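Long-range contact in pectate lyase/Amb allergen (Acidovorax citrulli, PDB 4HWV), which probably cleaves the pectate of plant cell walls by lytic elimination, as a secreted, calcium-binding enzyme of polysaccharide lyase family 1: residues M345-N350 with Y460-E465. Residues are numbered along the deposited sequence; the frame is centred on the assembly and turned at random.
Sequences MVHLYN and YDYTLE
The imidazole of His347 turns its edge to the face of Tyr462, the ring planes standing at 66°. The two centroids lie 4.7 Å apart. The closest approach brings His347 CE1 to 3.3 Å from Tyr462 CZ. Tyr460 meets the same imidazole at its edge, while Tyr349 CD1, from the same strand, lies over one imidazole face. The Tyr349 ring in turn has Tyr462 CD2 over one of its faces, although these two rings are inclined to each other obliquely. Together the four residues form an aromatic cluster on the outside of the right-handed parallel beta-helix, where the loop 460-465 runs in roughly the same direction as residues 347-350 (26° apart).

Polar bonds fix the rotation of the imidazole. CG anti to the backbone N (chi1 -176°) carries the ring between Tyr460 and Tyr462, with CE1 over the Tyr462 face and ND1 sharing a hydrogen bond with Tyr460 OH at 2.7 Å. On its other nitrogen, NE2 bonds to Glu380 OE1, which also binds Tyr462 OH, so both partners of the edge-to-face pair are tied to one carboxylate. Beside the cluster, Leu464 CD2 packs 3.7 Å from Tyr349 CD2.

Where strand 345-356 is interrupted after Tyr349, the Asn350 amide bonds both polar backbone atoms of Glu465: OD1 accepts from Glu465 N, and ND2 donates to Glu465 O at 2.9 Å. Asn350 ND2 has a second bond, to Asn381 O. One water donates to both Asn350 OD1 and Glu465 OE2, and the Glu465 carboxylate also salt-bridges Arg473 NH1 through OE1 and Arg477 NH2 through OE2.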
ATOM      1  N   MET A 345      -2.095 -32.162 -12.829  1.00  7.18           N
ATOM      2  CA  MET A 345      -1.476 -32.921 -11.740  1.00  6.75           C
ATOM      3  C   MET A 345      -0.617 -31.953 -10.943  1.00  5.78           C
ATOM      4  O   MET A 345       0.454 -31.545 -11.390  1.00  5.94           O
ATOM      5  CB  MET A 345      -0.655 -34.078 -12.307  1.00  8.02           C
ATOM      6  CG  MET A 345      -1.543 -35.017 -13.137  1.00 10.41           C
ATOM      7  SD  MET A 345      -0.649 -36.044 -14.312  1.00 12.92           S
ATOM      8  CE  MET A 345       0.059 -37.125 -13.128  1.00 12.99           C
ATOM      9  N   VAL A 346      -1.121 -31.541  -9.788  1.00  4.83           N
ATOM     10  CA  VAL A 346      -0.513 -30.449  -9.027  1.00  4.76           C
ATOM     11  C   VAL A 346      -0.062 -30.940  -7.651  1.00  4.60           C
ATOM     12  O   VAL A 346      -0.837 -31.540  -6.897  1.00  5.94           O
ATOM     13  CB  VAL A 346      -1.489 -29.277  -8.890  1.00  4.90           C
ATOM     14  CG1 VAL A 346      -0.931 -28.174  -7.996  1.00  5.63           C
ATOM     15  CG2 VAL A 346      -1.815 -28.725 -10.272  1.00  6.21           C
ATOM     16  N   HIS A 347       1.219 -30.714  -7.362  1.00  4.28           N
ATOM     17  CA  HIS A 347       1.855 -31.157  -6.133  1.00  3.83           C
ATOM     18  C   HIS A 347       2.146 -29.932  -5.277  1.00  4.35           C
ATOM     19  O   HIS A 347       2.818 -29.014  -5.741  1.00  5.21           O
ATOM     20  CB  HIS A 347       3.151 -31.886  -6.524  1.00  4.36           C
ATOM     21  CG  HIS A 347       3.910 -32.500  -5.390  1.00  4.07           C
ATOM     22  ND1 HIS A 347       5.247 -32.818  -5.515  1.00  4.78           N
ATOM     23  CD2 HIS A 347       3.540 -32.905  -4.148  1.00  5.26           C
ATOM     24  CE1 HIS A 347       5.669 -33.401  -4.410  1.00  5.14           C
ATOM     25  NE2 HIS A 347       4.659 -33.455  -3.554  1.00  5.43           N
ATOM     26  N   LEU A 348       1.639 -29.913  -4.046  1.00  4.09           N
ATOM     27  CA  LEU A 348       1.944 -28.814  -3.113  1.00  4.50           C
ATOM     28  C   LEU A 348       2.606 -29.442  -1.905  1.00  4.33           C
ATOM     29  O   LEU A 348       1.984 -30.234  -1.202  1.00  4.90           O
ATOM     30  CB  LEU A 348       0.678 -28.071  -2.655  1.00  6.21           C
ATOM     31  CG  LEU A 348      -0.153 -27.466  -3.793  1.00  6.82           C
ATOM     32  CD1 LEU A 348      -1.337 -28.366  -4.134  1.00  7.34           C
ATOM     33  CD2 LEU A 348      -0.592 -26.037  -3.469  1.00  7.25           C
ATOM     34  N   TYR A 349       3.877 -29.132  -1.686  1.00  4.41           N
ATOM     35  CA  TYR A 349       4.557 -29.666  -0.519  1.00  5.02           C
ATOM     36  C   TYR A 349       5.381 -28.630   0.224  1.00  4.72           C
ATOM     37  O   TYR A 349       5.950 -27.732  -0.380  1.00  5.08           O
ATOM     38  CB  TYR A 349       5.405 -30.909  -0.859  1.00  5.91           C
ATOM     39  CG  TYR A 349       6.656 -30.731  -1.705  1.00  6.73           C
ATOM     40  CD1 TYR A 349       6.597 -30.731  -3.099  1.00  6.90           C
ATOM     41  CD2 TYR A 349       7.919 -30.638  -1.111  1.00  7.50           C
ATOM     42  CE1 TYR A 349       7.755 -30.632  -3.861  1.00  8.55           C
ATOM     43  CE2 TYR A 349       9.071 -30.520  -1.875  1.00  8.59           C
ATOM     44  CZ  TYR A 349       8.982 -30.521  -3.238  1.00  8.97           C
ATOM     45  OH  TYR A 349      10.137 -30.404  -4.001  1.00 11.30           O
ATOM     46  N   ASN A 350       5.404 -28.741   1.549  1.00  4.74           N
ATOM     47  CA  ASN A 350       6.260 -27.876   2.360  1.00  4.90           C
ATOM     48  C   ASN A 350       6.015 -26.393   2.078  1.00  4.56           C
ATOM     49  O   ASN A 350       6.962 -25.617   1.918  1.00  4.76           O
ATOM     50  CB  ASN A 350       7.752 -28.191   2.162  1.00  5.64           C
ATOM     51  CG  ASN A 350       8.182 -29.534   2.745  1.00  6.22           C
ATOM     52  OD1 ASN A 350       9.148 -30.103   2.267  1.00  6.85           O
ATOM     53  ND2 ASN A 350       7.519 -30.008   3.818  1.00  7.27           N
ATOM     54  N   TYR A 460       9.757 -37.037 -10.373  1.00  6.32           N
ATOM     55  CA  TYR A 460      10.930 -36.316  -9.896  1.00  6.15           C
ATOM     56  C   TYR A 460      11.216 -36.733  -8.462  1.00  6.90           C
ATOM     57  O   TYR A 460      10.311 -37.166  -7.749  1.00  7.54           O
ATOM     58  CB  TYR A 460      10.766 -34.793 -10.007  1.00  6.13           C
ATOM     59  CG  TYR A 460       9.488 -34.205  -9.453  1.00  5.01           C
ATOM     60  CD1 TYR A 460       9.346 -33.897  -8.102  1.00  5.04           C
ATOM     61  CD2 TYR A 460       8.433 -33.932 -10.304  1.00  5.06           C
ATOM     62  CE1 TYR A 460       8.162 -33.332  -7.615  1.00  5.15           C
ATOM     63  CE2 TYR A 460       7.272 -33.372  -9.854  1.00  4.60           C
ATOM     64  CZ  TYR A 460       7.137 -33.066  -8.506  1.00  4.45           C
ATOM     65  OH  TYR A 460       5.978 -32.473  -8.059  1.00  4.90           O
ATOM     66  N   ASP A 461      12.478 -36.627  -8.060  1.00  7.77           N
ATOM     67  CA  ASP A 461      12.865 -36.943  -6.690  1.00  8.64           C
ATOM     68  C   ASP A 461      12.698 -35.710  -5.823  1.00  8.46           C
ATOM     69  O   ASP A 461      12.982 -34.596  -6.259  1.00  9.62           O
ATOM     70  CB  ASP A 461      14.333 -37.364  -6.647  1.00  9.99           C
ATOM     71  CG  ASP A 461      14.586 -38.673  -7.345  1.00 11.76           C
ATOM     72  OD1 ASP A 461      13.735 -39.573  -7.259  1.00 13.47           O
ATOM     73  OD2 ASP A 461      15.652 -38.812  -7.965  1.00 12.59           O
ATOM     74  N   TYR A 462      12.279 -35.900  -4.581  1.00  7.10           N
ATOM     75  CA  TYR A 462      12.193 -34.793  -3.632  1.00  6.29           C
ATOM     76  C   TYR A 462      12.194 -35.337  -2.219  1.00  6.27           C
ATOM     77  O   TYR A 462      11.762 -36.464  -1.983  1.00  6.96           O
ATOM     78  CB  TYR A 462      10.930 -33.944  -3.887  1.00  5.94           C
ATOM     79  CG  TYR A 462       9.627 -34.678  -3.646  1.00  5.83           C
ATOM     80  CD1 TYR A 462       9.103 -35.547  -4.608  1.00  5.65           C
ATOM     81  CD2 TYR A 462       8.928 -34.528  -2.445  1.00  6.00           C
ATOM     82  CE1 TYR A 462       7.925 -36.226  -4.393  1.00  6.36           C
ATOM     83  CE2 TYR A 462       7.737 -35.213  -2.229  1.00  6.15           C
ATOM     84  CZ  TYR A 462       7.250 -36.066  -3.213  1.00  6.56           C
ATOM     85  OH  TYR A 462       6.077 -36.757  -3.051  1.00  7.17           O
ATOM     86  N   THR A 463      12.668 -34.511  -1.293  1.00  5.78           N
ATOM     87  CA  THR A 463      12.682 -34.833   0.127  1.00  5.96           C
ATOM     88  C   THR A 463      11.751 -33.883   0.874  1.00  6.60           C
ATOM     89  O   THR A 463      11.848 -32.662   0.722  1.00  8.68           O
ATOM     90  CB  THR A 463      14.116 -34.711   0.668  1.00  5.71           C
ATOM     91  OG1 THR A 463      14.917 -35.745   0.073  1.00  6.64           O
ATOM     92  CG2 THR A 463      14.150 -34.818   2.198  1.00  6.54           C
ATOM     93  N   LEU A 464      10.829 -34.443   1.648  1.00  5.65           N
ATOM     94  CA  LEU A 464       9.921 -33.624   2.442  1.00  5.78           C
ATOM     95  C   LEU A 464      10.597 -33.159   3.714  1.00  6.01           C
ATOM     96  O   LEU A 464      11.042 -33.997   4.504  1.00  7.24           O
ATOM     97  CB  LEU A 464       8.674 -34.421   2.831  1.00  6.17           C
ATOM     98  CG  LEU A 464       7.761 -34.800   1.673  1.00  6.79           C
ATOM     99  CD1 LEU A 464       6.645 -35.723   2.166  1.00  7.21           C
ATOM    100  CD2 LEU A 464       7.177 -33.565   1.018  1.00  6.62           C
ATOM    101  N   GLU A 465      10.633 -31.843   3.946  1.00  6.12           N
ATOM    102  CA  GLU A 465      10.986 -31.307   5.246  1.00  6.56           C
ATOM    103  C   GLU A 465       9.881 -31.619   6.219  1.00  7.52           C
ATOM    104  O   GLU A 465       8.703 -31.707   5.854  1.00  7.93           O
ATOM    105  CB  GLU A 465      11.136 -29.797   5.177  1.00  7.51           C
ATOM    106  CG  GLU A 465      12.373 -29.382   4.407  1.00  9.04           C
ATOM    107  CD  GLU A 465      12.506 -27.875   4.297  1.00 10.59           C
ATOM    108  OE1 GLU A 465      13.041 -27.237   5.232  1.00 10.36           O
ATOM    109  OE2 GLU A 465      12.076 -27.324   3.261  1.00 13.00           O
TER
HETATM  110  O   HOH W   1      11.140 -28.636   1.104  1.00 10.82           O